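Side-chain contacts in polysaccharide Lyase Family 6 (Bacteroides cellulosilyticus, PDB 6QPS), which cleaves alginate as a polysaccharide lyase of family 6, with specificity for mannuronic acid, and binds a calcium ion: residues 198-203 against 458-463; 291-296 against 303-308; 59-64 against 110-115; 117-122 against 130-135. All blocks are in the same frame, centred on the assembly; numbering follows the deposited sequence.

Contact 1: residues 198-203 against 458-463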
loop_
_atom_site.group_PDB
_atom_site.type_symbol
_atom_site.label_atom_id
_atom_site.label_comp_id
_atom_site.label_asym_id
_atom_site.label_seq_id
_atom_site.Cartn_x
_atom_site.Cartn_y
_atom_site.Cartn_z
ATOM N N HIS A 198 -3.092 -1.656 10.330
ATOM C CA HIS A 198 -2.161 -1.849 11.450
ATOM C C HIS A 198 -1.009 -2.798 11.118
ATOM O O HIS A 198 -0.461 -3.449 12.012
ATOM C CB HIS A 198 -2.873 -2.292 12.735
ATOM C CG HIS A 198 -3.906 -1.323 13.207
ATOM N ND1 HIS A 198 -3.621 -0.214 13.980
ATOM C CD2 HIS A 198 -5.242 -1.310 13.015
ATOM C CE1 HIS A 198 -4.746 0.430 14.249
ATOM N NE2 HIS A 198 -5.744 -0.202 13.658
ATOM N N ASN A 199 -0.605 -2.859 9.848
ATOM C CA ASN A 199 0.549 -3.664 9.464
ATOM C C ASN A 199 1.799 -2.801 9.393
ATOM O O ASN A 199 1.734 -1.578 9.209
ATOM C CB ASN A 199 0.307 -4.307 8.103
ATOM C CG ASN A 199 -0.915 -5.153 8.095
ATOM O OD1 ASN A 199 -0.959 -6.221 8.694
ATOM N ND2 ASN A 199 -1.929 -4.694 7.394
ATOM N N PHE A 200 2.948 -3.453 9.577
ATOM C CA PHE A 200 4.262 -2.839 9.427
ATOM C C PHE A 200 4.927 -3.462 8.197
ATOM O O PHE A 200 5.344 -4.631 8.222
ATOM C CB PHE A 200 5.094 -3.056 10.699
ATOM C CG PHE A 200 6.318 -2.158 10.811
ATOM C CD1 PHE A 200 7.460 -2.421 10.076
ATOM C CD2 PHE A 200 6.304 -1.060 11.654
ATOM C CE1 PHE A 200 8.578 -1.602 10.198
ATOM C CE2 PHE A 200 7.413 -0.241 11.768
ATOM C CZ PHE A 200 8.533 -0.514 11.030
ATOM N N PHE A 201 5.008 -2.685 7.125
ATOM C CA PHE A 201 5.688 -3.095 5.898
ATOM C C PHE A 201 7.112 -2.558 6.021
ATOM O O PHE A 201 7.331 -1.348 5.939
ATOM C CB PHE A 201 4.969 -2.532 4.672
ATOM C CG PHE A 201 3.560 -3.044 4.495
ATOM C CD1 PHE A 201 2.502 -2.324 4.998
ATOM C CD2 PHE A 201 3.288 -4.234 3.836
ATOM C CE1 PHE A 201 1.208 -2.767 4.867
ATOM C CE2 PHE A 201 1.971 -4.681 3.675
ATOM C CZ PHE A 201 0.936 -3.950 4.203
ATOM N N GLY A 202 8.071 -3.437 6.315
ATOM C CA GLY A 202 9.454 -3.049 6.535
ATOM C C GLY A 202 10.308 -2.997 5.283
ATOM O O GLY A 202 9.822 -2.919 4.147
ATOM N N GLU A 203 11.612 -3.085 5.508
ATOM C CA GLU A 203 12.568 -2.684 4.499
ATOM C C GLU A 203 12.424 -3.485 3.212
ATOM O O GLU A 203 12.259 -4.713 3.219
ATOM C CB GLU A 203 13.977 -2.844 5.062
ATOM C CG GLU A 203 15.045 -2.342 4.089
ATOM C CD GLU A 203 16.356 -1.967 4.758
ATOM O OE1 GLU A 203 16.670 -2.542 5.816
ATOM O OE2 GLU A 203 17.066 -1.097 4.210
ATOM N N GLU A 458 12.025 -3.308 17.378
ATOM C CA GLU A 458 13.227 -2.538 17.090
ATOM C C GLU A 458 12.952 -1.461 16.040
ATOM O O GLU A 458 13.386 -0.309 16.193
ATOM C CB GLU A 458 14.352 -3.479 16.633
ATOM C CG GLU A 458 14.868 -4.405 17.722
ATOM C CD GLU A 458 15.760 -5.525 17.205
ATOM O OE1 GLU A 458 15.943 -5.648 15.977
ATOM O OE2 GLU A 458 16.264 -6.295 18.054
ATOM N N ASN A 459 12.249 -1.819 14.955
ATOM C CA ASN A 459 11.974 -0.844 13.894
ATOM C C ASN A 459 11.035 0.266 14.385
ATOM O O ASN A 459 11.181 1.435 14.000
ATOM C CB ASN A 459 11.310 -1.488 12.658
ATOM C CG ASN A 459 12.202 -2.448 11.869
ATOM O OD1 ASN A 459 11.697 -3.175 10.983
ATOM N ND2 ASN A 459 13.493 -2.456 12.150
ATOM N N VAL A 460 10.039 -0.087 15.200
ATOM C CA VAL A 460 9.147 0.915 15.786
ATOM C C VAL A 460 9.930 1.839 16.703
ATOM O O VAL A 460 9.748 3.064 16.676
ATOM C CB VAL A 460 7.976 0.235 16.524
ATOM C CG1 VAL A 460 7.271 1.228 17.473
ATOM C CG2 VAL A 460 6.984 -0.380 15.521
ATOM N N ASN A 461 10.834 1.278 17.514
ATOM C CA ASN A 461 11.654 2.113 18.388
ATOM C C ASN A 461 12.552 3.051 17.584
ATOM O O ASN A 461 12.788 4.196 17.990
ATOM C CB ASN A 461 12.514 1.250 19.302
ATOM C CG ASN A 461 13.402 2.080 20.197
ATOM O OD1 ASN A 461 14.627 2.126 20.024
ATOM N ND2 ASN A 461 12.794 2.770 21.138
ATOM N N HIS A 462 13.040 2.592 16.422
ATOM C CA HIS A 462 13.816 3.475 15.560
ATOM C C HIS A 462 12.998 4.692 15.133
ATOM O O HIS A 462 13.460 5.835 15.240
ATOM C CB HIS A 462 14.362 2.754 14.328
ATOM C CG HIS A 462 15.267 3.638 13.527
ATOM N ND1 HIS A 462 16.628 3.686 13.726
ATOM C CD2 HIS A 462 14.988 4.585 12.601
ATOM C CE1 HIS A 462 17.151 4.613 12.941
ATOM N NE2 HIS A 462 16.180 5.155 12.230
ATOM N N ILE A 463 11.783 4.468 14.627
ATOM C CA ILE A 463 10.935 5.594 14.223
ATOM C C ILE A 463 10.706 6.513 15.418
ATOM O O ILE A 463 10.868 7.735 15.328
ATOM C CB ILE A 463 9.598 5.100 13.635
ATOM C CG1 ILE A 463 9.819 4.313 12.342
ATOM C CG2 ILE A 463 8.659 6.283 13.378
ATOM C CD1 ILE A 463 8.554 3.590 11.811
HETATM O O HOH W 1 12.565 -3.407 8.245
#
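The far end of the F200 ring meets three residues of helix 454-465. N459 makes the closest approach, its CB lying 3.4 Å from F200 CZ, while its OD1 stands 3.6 Å from F200 CE1; the amide plane is tilted 31° from that of the ring. One branch of V460 joins in, with CG2 at 3.8 Å from F200 CE2, and I463 reaches the same ring carbon with the end of its longer branch, CD1 to CE2 4.0 Å. All three carbons approach the ring obliquely. A first torsion of -164° places the F200 ring out from the strand, on the side of the helix. A water ties the polar edge together: it accepts from E203 N at 2.9 Å and donates to N459 OD1 at 2.9 Å. That same oxygen is also hydrogen-bonded to the hydroxyl of Y170, so OD1 has two partners. Further out, F237 of strand 230-237 touches F200, N459 and I463, and I441 and I445 of helix 433-445 pack on I463. This is a C-terminal helix laid against the outer wall of a right-handed parallel beta-helix, the fold of the chondroitinase B family.

Contact 2: residues 291-296 against 303-308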
loop_
_atom_site.group_PDB
_atom_site.type_symbol
_atom_site.label_atom_id
_atom_site.label_comp_id
_atom_site.label_asym_id
_atom_site.label_seq_id
_atom_site.Cartn_x
_atom_site.Cartn_y
_atom_site.Cartn_z
ATOM N N ALA A 291 9.036 10.190 -1.908
ATOM C CA ALA A 291 7.998 10.923 -2.623
ATOM C C ALA A 291 6.709 10.947 -1.814
ATOM O O ALA A 291 6.509 10.165 -0.880
ATOM C CB ALA A 291 7.746 10.312 -4.006
ATOM N N GLY A 292 5.805 11.838 -2.229
ATOM C CA GLY A 292 4.481 11.962 -1.633
ATOM C C GLY A 292 3.397 11.328 -2.497
ATOM O O GLY A 292 3.383 10.095 -2.640
ATOM N N ILE A 293 2.517 12.132 -3.110
ATOM C CA ILE A 293 1.297 11.647 -3.766
ATOM C C ILE A 293 1.370 11.982 -5.243
ATOM O O ILE A 293 1.611 13.136 -5.614
ATOM C CB ILE A 293 0.026 12.237 -3.126
ATOM C CG1 ILE A 293 -0.081 11.781 -1.680
ATOM C CG2 ILE A 293 -1.220 11.816 -3.894
ATOM C CD1 ILE A 293 -1.107 12.533 -0.821
ATOM N N ARG A 294 1.175 10.974 -6.086
ATOM C CA ARG A 294 1.155 11.136 -7.538
ATOM C C ARG A 294 -0.264 10.933 -8.055
ATOM O O ARG A 294 -0.877 9.885 -7.795
ATOM C CB ARG A 294 2.116 10.152 -8.210
ATOM C CG ARG A 294 2.247 10.260 -9.715
ATOM C CD ARG A 294 3.675 9.986 -10.179
ATOM N NE ARG A 294 4.192 8.662 -9.864
ATOM C CZ ARG A 294 4.219 7.635 -10.718
ATOM N NH1 ARG A 294 3.726 7.770 -11.937
ATOM N NH2 ARG A 294 4.753 6.471 -10.356
ATOM N N ILE A 295 -0.770 11.921 -8.799
ATOM C CA ILE A 295 -2.153 11.966 -9.278
ATOM C C ILE A 295 -2.202 11.824 -10.804
ATOM O O ILE A 295 -1.645 12.659 -11.534
ATOM C CB ILE A 295 -2.838 13.267 -8.834
ATOM C CG1 ILE A 295 -2.880 13.372 -7.315
ATOM C CG2 ILE A 295 -4.229 13.360 -9.466
ATOM C CD1 ILE A 295 -3.688 12.284 -6.633
ATOM N N ILE A 296 -2.861 10.741 -11.253
ATOM C CA ILE A 296 -3.297 10.443 -12.615
ATOM C C ILE A 296 -4.780 10.069 -12.444
ATOM O O ILE A 296 -5.233 9.768 -11.335
ATOM C CB ILE A 296 -2.459 9.271 -13.207
ATOM C CG1 ILE A 296 -0.965 9.624 -13.162
ATOM C CG2 ILE A 296 -2.862 8.875 -14.632
ATOM C CD1 ILE A 296 -0.078 8.411 -13.064
ATOM N N TYR A 303 -7.131 14.881 1.115
ATOM C CA TYR A 303 -7.405 15.744 2.258
ATOM C C TYR A 303 -6.526 15.420 3.457
ATOM O O TYR A 303 -6.396 14.257 3.838
ATOM C CB TYR A 303 -8.888 15.542 2.642
ATOM C CG TYR A 303 -9.318 16.132 3.966
ATOM C CD1 TYR A 303 -9.242 17.497 4.165
ATOM C CD2 TYR A 303 -9.815 15.330 5.003
ATOM C CE1 TYR A 303 -9.619 18.060 5.365
ATOM C CE2 TYR A 303 -10.229 15.891 6.193
ATOM C CZ TYR A 303 -10.126 17.261 6.371
ATOM O OH TYR A 303 -10.513 17.858 7.555
ATOM N N ASP A 304 -5.977 16.457 4.097
ATOM C CA ASP A 304 -5.322 16.340 5.409
ATOM C C ASP A 304 -4.035 15.516 5.391
ATOM O O ASP A 304 -3.631 15.003 6.432
ATOM C CB ASP A 304 -6.325 15.829 6.470
ATOM C CG ASP A 304 -5.851 16.026 7.909
ATOM O OD1 ASP A 304 -5.335 17.124 8.202
ATOM O OD2 ASP A 304 -6.033 15.088 8.714
ATOM N N ASN A 305 -3.373 15.380 4.243
ATOM C CA ASN A 305 -2.106 14.668 4.176
ATOM C C ASN A 305 -0.960 15.612 4.499
ATOM O O ASN A 305 -1.018 16.804 4.212
ATOM C CB ASN A 305 -1.927 14.039 2.795
ATOM C CG ASN A 305 -3.076 13.093 2.447
ATOM O OD1 ASN A 305 -3.099 11.948 2.872
ATOM N ND2 ASN A 305 -4.053 13.594 1.677
ATOM N N TYR A 306 0.082 15.060 5.126
ATOM C CA TYR A 306 1.233 15.828 5.611
ATOM C C TYR A 306 2.483 15.193 5.012
ATOM O O TYR A 306 2.810 14.046 5.337
ATOM C CB TYR A 306 1.258 15.781 7.144
ATOM C CG TYR A 306 2.201 16.758 7.831
ATOM C CD1 TYR A 306 3.575 16.554 7.831
ATOM C CD2 TYR A 306 1.712 17.882 8.508
ATOM C CE1 TYR A 306 4.438 17.427 8.479
ATOM C CE2 TYR A 306 2.565 18.748 9.164
ATOM C CZ TYR A 306 3.926 18.521 9.138
ATOM O OH TYR A 306 4.762 19.412 9.794
ATOM N N ILE A 307 3.156 15.929 4.120
ATOM C CA ILE A 307 4.291 15.424 3.335
ATOM C C ILE A 307 5.514 16.254 3.694
ATOM O O ILE A 307 5.507 17.477 3.495
ATOM C CB ILE A 307 4.003 15.514 1.829
ATOM C CG1 ILE A 307 2.810 14.626 1.511
ATOM C CG2 ILE A 307 5.186 15.080 1.033
ATOM C CD1 ILE A 307 2.037 14.962 0.265
ATOM N N LYS A 308 6.536 15.606 4.255
ATOM C CA LYS A 308 7.729 16.279 4.764
ATOM C C LYS A 308 9.026 15.709 4.195
ATOM O O LYS A 308 9.277 14.504 4.271
ATOM C CB LYS A 308 7.766 16.182 6.310
ATOM C CG LYS A 308 8.944 16.877 6.975
ATOM C CD LYS A 308 9.036 16.613 8.481
ATOM C CE LYS A 308 10.053 17.526 9.135
ATOM N NZ LYS A 308 10.327 17.117 10.548
#
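I293 sets the end of its longer branch against two side chains of the following strand, and this is the tight part of the contact. Its CD1 lies 4.1 Å from I307 CD1, methyl to methyl, and 3.9 Å from N305 CG, and it is about as close to the CB and ND2 of that asparagine; the side chains of I293 and N305 cross at about a right angle. The touch on G292 is slacker: a first torsion of -63° puts CG2 of I307 opposite the backbone N, and this branch comes within 4.2 Å of G292 CA. G292 has no side chain, and this allows I307 to lie against the strand there. No hydrogen bond joins the two segments. On the solvent side, R294 and K308 are partly exposed and take no part in the contact; K308 turns to a salt bridge with E437. F282 of strand 276-283 touches both isoleucines, and F352 of strand 345-353 packs on I307, so the apolar cluster continues into neighbouring coils of the beta-helix. N305 is pinned along the stack instead: OD1 accepts from N280 N, ND2 donates to I277 O, and its own N donates to N350 OD1. Dispersion and burial therefore join the two segments, while the buried amide of N305 is paid for by backbone groups of an adjacent coil.

Contact 3: residues 59-64 against 110-115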
loop_
_atom_site.group_PDB
_atom_site.type_symbol
_atom_site.label_atom_id
_atom_site.label_comp_id
_atom_site.label_asym_id
_atom_site.label_seq_id
_atom_site.Cartn_x
_atom_site.Cartn_y
_atom_site.Cartn_z
ATOM N N LEU A 59 6.149 -27.360 3.581
ATOM C CA LEU A 59 4.741 -27.735 3.546
ATOM C C LEU A 59 4.269 -27.948 2.115
ATOM O O LEU A 59 3.314 -28.694 1.881
ATOM C CB LEU A 59 3.881 -26.659 4.204
ATOM C CG LEU A 59 4.133 -26.353 5.678
ATOM C CD1 LEU A 59 3.169 -25.247 6.170
ATOM C CD2 LEU A 59 3.983 -27.591 6.528
ATOM N N LYS A 60 4.901 -27.291 1.152
ATOM C CA LYS A 60 4.564 -27.456 -0.269
ATOM C C LYS A 60 3.093 -27.081 -0.478
ATOM O O LYS A 60 2.642 -26.056 0.052
ATOM C CB LYS A 60 4.974 -28.842 -0.752
ATOM C CG LYS A 60 6.489 -29.085 -0.721
ATOM C CD LYS A 60 6.845 -30.534 -1.034
ATOM C CE LYS A 60 6.423 -31.463 0.102
ATOM N NZ LYS A 60 5.495 -32.545 -0.350
ATOM N N GLU A 61 2.337 -27.856 -1.257
ATOM C CA GLU A 61 0.956 -27.505 -1.554
ATOM C C GLU A 61 0.112 -27.795 -0.320
ATOM O O GLU A 61 0.012 -28.954 0.114
ATOM C CB GLU A 61 0.454 -28.292 -2.762
ATOM C CG GLU A 61 1.120 -27.895 -4.079
ATOM C CD GLU A 61 0.362 -28.397 -5.291
ATOM O OE1 GLU A 61 0.693 -27.967 -6.415
ATOM O OE2 GLU A 61 -0.558 -29.225 -5.121
ATOM N N ILE A 62 -0.485 -26.750 0.245
ATOM C CA ILE A 62 -1.305 -26.870 1.448
ATOM C C ILE A 62 -2.540 -25.993 1.291
ATOM O O ILE A 62 -2.456 -24.850 0.827
ATOM C CB ILE A 62 -0.501 -26.530 2.721
ATOM C CG1 ILE A 62 -1.390 -26.541 3.968
ATOM C CG2 ILE A 62 0.201 -25.174 2.575
ATOM C CD1 ILE A 62 -0.609 -26.395 5.284
ATOM N N ASN A 63 -3.694 -26.552 1.636
ATOM C CA ASN A 63 -4.971 -25.856 1.581
ATOM C C ASN A 63 -5.507 -25.678 2.991
ATOM O O ASN A 63 -5.394 -26.580 3.824
ATOM C CB ASN A 63 -5.984 -26.662 0.752
ATOM C CG ASN A 63 -5.542 -26.867 -0.682
ATOM O OD1 ASN A 63 -5.070 -25.933 -1.337
ATOM N ND2 ASN A 63 -5.710 -28.091 -1.190
ATOM N N PHE A 64 -6.124 -24.526 3.241
ATOM C CA PHE A 64 -6.840 -24.237 4.484
ATOM C C PHE A 64 -8.258 -23.898 4.066
ATOM O O PHE A 64 -8.493 -22.844 3.463
ATOM C CB PHE A 64 -6.182 -23.071 5.217
ATOM C CG PHE A 64 -6.803 -22.721 6.557
ATOM C CD1 PHE A 64 -7.651 -23.594 7.235
ATOM C CD2 PHE A 64 -6.518 -21.493 7.137
ATOM C CE1 PHE A 64 -8.207 -23.235 8.470
ATOM C CE2 PHE A 64 -7.058 -21.135 8.367
ATOM C CZ PHE A 64 -7.886 -22.018 9.040
ATOM N N TRP A 110 9.146 -19.851 0.643
ATOM C CA TRP A 110 9.012 -19.202 -0.656
ATOM C C TRP A 110 7.999 -19.950 -1.515
ATOM O O TRP A 110 7.669 -21.112 -1.260
ATOM C CB TRP A 110 10.356 -19.113 -1.399
ATOM C CG TRP A 110 10.985 -20.451 -1.678
ATOM C CD1 TRP A 110 10.760 -21.242 -2.758
ATOM C CD2 TRP A 110 11.940 -21.143 -0.867
ATOM N NE1 TRP A 110 11.500 -22.393 -2.672
ATOM C CE2 TRP A 110 12.244 -22.356 -1.525
ATOM C CE3 TRP A 110 12.577 -20.851 0.340
ATOM C CZ2 TRP A 110 13.157 -23.278 -1.012
ATOM C CZ3 TRP A 110 13.486 -21.770 0.847
ATOM C CH2 TRP A 110 13.758 -22.969 0.175
ATOM N N ALA A 111 7.534 -19.260 -2.554
ATOM C CA ALA A 111 6.504 -19.808 -3.426
ATOM C C ALA A 111 7.046 -20.897 -4.335
ATOM O O ALA A 111 8.112 -20.758 -4.951
ATOM C CB ALA A 111 5.927 -18.704 -4.298
ATOM N N ILE A 112 6.281 -21.988 -4.443
ATOM C CA ILE A 112 6.580 -23.013 -5.438
ATOM C C ILE A 112 6.517 -22.422 -6.836
ATOM O O ILE A 112 7.431 -22.605 -7.650
ATOM C CB ILE A 112 5.662 -24.237 -5.259
ATOM C CG1 ILE A 112 6.126 -25.032 -4.026
ATOM C CG2 ILE A 112 5.726 -25.126 -6.518
ATOM C CD1 ILE A 112 5.195 -26.165 -3.643
ATOM N N GLY A 113 5.447 -21.702 -7.133
ATOM C CA GLY A 113 5.352 -20.974 -8.382
ATOM C C GLY A 113 5.318 -19.469 -8.169
ATOM O O GLY A 113 6.286 -18.886 -7.679
ATOM N N HIS A 114 4.211 -18.832 -8.552
ATOM C CA HIS A 114 4.103 -17.374 -8.545
ATOM C C HIS A 114 3.605 -16.816 -7.225
ATOM O O HIS A 114 3.939 -15.678 -6.899
ATOM C CB HIS A 114 3.134 -16.931 -9.662
ATOM C CG HIS A 114 3.109 -15.448 -9.906
ATOM N ND1 HIS A 114 2.262 -14.590 -9.238
ATOM C CD2 HIS A 114 3.825 -14.675 -10.758
ATOM C CE1 HIS A 114 2.471 -13.352 -9.653
ATOM N NE2 HIS A 114 3.406 -13.377 -10.584
ATOM N N ASP A 115 2.806 -17.572 -6.467
ATOM C CA ASP A 115 2.032 -17.028 -5.350
ATOM C C ASP A 115 2.263 -17.863 -4.099
ATOM O O ASP A 115 1.882 -19.036 -4.050
ATOM C CB ASP A 115 0.539 -16.979 -5.712
ATOM C CG ASP A 115 0.294 -16.288 -7.032
ATOM O OD1 ASP A 115 0.664 -15.105 -7.136
ATOM O OD2 ASP A 115 -0.226 -16.939 -7.972
#
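With CG1 anti to its carbonyl carbon (chi1 -74°) and an extended second torsion, I112 holds CD1 out toward the corner at K60 and E61. That methyl does all the touching. It lies 3.7 Å from K60 CA and 3.9 Å from K60 CB, so it rests on the base of the lysine, whose chain bends at its third and fourth torsions and leads away from the contact. On the next residue CD1 comes to 4.1 Å from E61 N and, more loosely, 4.4 Å from E61 CG. The grip is thus one methyl against backbone and the first side-chain carbons, without any hydrogen bond between the segments, and all three residues are exposed. Beyond I112 the loop has its own polar tie: H114 ND1 donates to D115 OD1 at 2.7 Å, nearly straight at 167°, with the oxygen close to the imidazole plane but approached 45° out of the carboxylate plane. The H114 ring also meets that of Y155. On the other segment, backbone bonds from K60 to K89 and R91 bind the corner to the neighbouring coil. Such a contact, in which a loop following one strand rests on the corner of an earlier coil, belongs to the surface turns of a parallel beta-helix.

Contact 4: residues 117-122 against 130-135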
loop_
_atom_site.group_PDB
_atom_site.type_symbol
_atom_site.label_atom_id
_atom_site.label_comp_id
_atom_site.label_asym_id
_atom_site.label_seq_id
_atom_site.Cartn_x
_atom_site.Cartn_y
_atom_site.Cartn_z
ATOM N N ILE A 117 1.128 -17.268 -0.726
ATOM C CA ILE A 117 -0.119 -17.358 0.047
ATOM C C ILE A 117 -1.210 -16.670 -0.780
ATOM O O ILE A 117 -1.067 -15.494 -1.148
ATOM C CB ILE A 117 0.002 -16.677 1.424
ATOM C CG1 ILE A 117 1.143 -17.287 2.242
ATOM C CG2 ILE A 117 -1.333 -16.736 2.177
ATOM C CD1 ILE A 117 1.409 -16.546 3.565
ATOM N N ASP A 118 -2.304 -17.386 -1.058
ATOM C CA ASP A 118 -3.362 -16.920 -1.960
ATOM C C ASP A 118 -4.717 -17.231 -1.332
ATOM O O ASP A 118 -4.916 -18.317 -0.777
ATOM C CB ASP A 118 -3.211 -17.603 -3.330
ATOM C CG ASP A 118 -3.888 -16.861 -4.467
ATOM O OD1 ASP A 118 -4.480 -15.778 -4.264
ATOM O OD2 ASP A 118 -3.825 -17.407 -5.591
ATOM N N PHE A 119 -5.645 -16.289 -1.459
ATOM C CA PHE A 119 -6.991 -16.377 -0.872
ATOM C C PHE A 119 -8.030 -16.923 -1.871
ATOM O O PHE A 119 -9.202 -16.504 -1.884
ATOM C CB PHE A 119 -7.402 -15.014 -0.298
ATOM C CG PHE A 119 -6.788 -14.693 1.072
ATOM C CD1 PHE A 119 -5.429 -14.428 1.212
ATOM C CD2 PHE A 119 -7.574 -14.626 2.219
ATOM C CE1 PHE A 119 -4.880 -14.135 2.467
ATOM C CE2 PHE A 119 -7.007 -14.312 3.474
ATOM C CZ PHE A 119 -5.657 -14.091 3.579
ATOM N N GLN A 120 -7.613 -17.901 -2.672
ATOM C CA GLN A 120 -8.459 -18.586 -3.634
ATOM C C GLN A 120 -7.972 -20.025 -3.755
ATOM O O GLN A 120 -6.763 -20.290 -3.698
ATOM C CB GLN A 120 -8.363 -17.885 -5.003
ATOM C CG GLN A 120 -9.108 -18.540 -6.144
ATOM C CD GLN A 120 -8.930 -17.805 -7.458
ATOM O OE1 GLN A 120 -9.886 -17.299 -8.024
ATOM N NE2 GLN A 120 -7.704 -17.785 -7.964
ATOM N N GLY A 121 -8.911 -20.951 -3.904
ATOM C CA GLY A 121 -8.594 -22.313 -4.273
ATOM C C GLY A 121 -8.563 -22.447 -5.777
ATOM O O GLY A 121 -7.776 -21.762 -6.442
ATOM N N GLU A 122 -9.413 -23.307 -6.322
ATOM C CA GLU A 122 -9.663 -23.278 -7.758
ATOM C C GLU A 122 -10.149 -21.882 -8.144
ATOM O O GLU A 122 -10.770 -21.177 -7.344
ATOM C CB GLU A 122 -10.700 -24.336 -8.126
ATOM C CG GLU A 122 -10.984 -24.464 -9.629
ATOM C CD GLU A 122 -9.725 -24.756 -10.449
ATOM O OE1 GLU A 122 -9.071 -23.785 -10.877
ATOM O OE2 GLU A 122 -9.389 -25.944 -10.636
ATOM N N CYS A 130 -12.235 -13.950 5.879
ATOM C CA CYS A 130 -11.041 -14.605 6.394
ATOM C C CYS A 130 -10.030 -13.539 6.809
ATOM O O CYS A 130 -10.110 -12.386 6.388
ATOM C CB CYS A 130 -10.461 -15.544 5.340
ATOM S SG CYS A 130 -11.519 -16.994 4.990
ATOM N N ARG A 131 -9.087 -13.931 7.667
ATOM C CA ARG A 131 -8.224 -12.957 8.323
ATOM C C ARG A 131 -6.846 -13.542 8.585
ATOM O O ARG A 131 -6.726 -14.692 9.001
ATOM C CB ARG A 131 -8.847 -12.531 9.651
ATOM C CG ARG A 131 -8.041 -11.524 10.450
ATOM C CD ARG A 131 -8.819 -11.130 11.696
ATOM N NE ARG A 131 -8.082 -10.187 12.525
ATOM C CZ ARG A 131 -8.362 -9.905 13.791
ATOM N NH1 ARG A 131 -9.388 -10.499 14.397
ATOM N NH2 ARG A 131 -7.626 -9.032 14.452
ATOM N N MET A 132 -5.805 -12.756 8.300
ATOM C CA MET A 132 -4.442 -13.064 8.723
ATOM C C MET A 132 -4.022 -11.969 9.697
ATOM O O MET A 132 -3.983 -10.794 9.322
ATOM C CB MET A 132 -3.509 -13.131 7.509
ATOM C CG MET A 132 -2.062 -13.287 7.855
ATOM S SD MET A 132 -0.955 -12.978 6.432
ATOM C CE MET A 132 -1.433 -14.272 5.345
ATOM N N THR A 133 -3.721 -12.349 10.945
ATOM C CA THR A 133 -3.450 -11.384 12.003
ATOM C C THR A 133 -2.227 -11.802 12.814
ATOM O O THR A 133 -2.028 -12.987 13.115
ATOM C CB THR A 133 -4.694 -11.164 12.880
ATOM O OG1 THR A 133 -4.437 -10.098 13.787
ATOM C CG2 THR A 133 -5.075 -12.412 13.683
ATOM N N ARG A 134 -1.399 -10.816 13.159
ATOM C CA ARG A 134 -0.240 -11.044 14.025
ATOM C C ARG A 134 0.696 -12.102 13.453
ATOM O O ARG A 134 1.308 -12.871 14.197
ATOM C CB ARG A 134 -0.646 -11.419 15.452
ATOM C CG ARG A 134 -1.659 -10.483 16.072
ATOM C CD ARG A 134 -1.900 -10.795 17.543
ATOM N NE ARG A 134 -2.241 -12.197 17.794
ATOM C CZ ARG A 134 -3.472 -12.682 17.865
ATOM N NH1 ARG A 134 -4.521 -11.895 17.685
ATOM N NH2 ARG A 134 -3.658 -13.972 18.112
ATOM N N CYS A 135 0.856 -12.101 12.133
ATOM C CA CYS A 135 1.792 -12.985 11.448
ATOM C C CYS A 135 2.974 -12.183 10.920
ATOM O O CYS A 135 2.896 -10.967 10.721
ATOM C CB CYS A 135 1.108 -13.719 10.290
ATOM S SG CYS A 135 -0.106 -14.939 10.838
#
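The methyl end of M132 is the bump here, and it sits by a hollow formed by I117 and the rim of F119. M132 CE lies 4.0 Å from I117 CG2 and 4.1 Å from I117 CD1, so it comes up against both branches of the isoleucine, the two side chains reaching toward each other tip to tip. The same methyl is 4.5 Å from F119 CE1, at the edge of the ring and near its plane. On the other flank of that edge C130 fits in with its CB, 4.1 Å from F119 CE2, leaving the ring rim between cysteine and methionine. M132 starts with CG anti to its backbone N (chi1 173°), runs on extended, and then bends at chi3 (-63°), and this last turn sets where the methyl lies. These residues point into the interior of the right-handed parallel beta-helix, where side chains from successive coils stack. I166 of strand 165-167 touches both F119 and M132, while I94 of strand 90-95 packs on I117 and F119, so the coils before and after close round the cluster. F106 and L99 of strand 99-111 border it further, against I117 and C130. Outward from this apolar filling, R131 forms a salt bridge with D167.

Overall arrangement
From the N terminus, contact 3 closes first, bringing the corner at 59-64 back together with the loop at 110-115 across 45 intervening residues. Contact 4 follows almost at once: 110-115 nearly runs into 117-122, and the chain then closes a short loop on 130-135, in the interior about 12 Å away, centre to centre. Contact 1 opens at 198-203 and closes only at the C-terminal helix, spanning 254 residues. Within that span lies contact 2, a short closure between 291-296 and 303-308 on the opposite side of the chain's centre from contacts 3 and 4. Contacts 2 and 4 join faces inside the beta-helix; contact 3 links its surface turns, and contact 1 fastens the terminal helix to its wall.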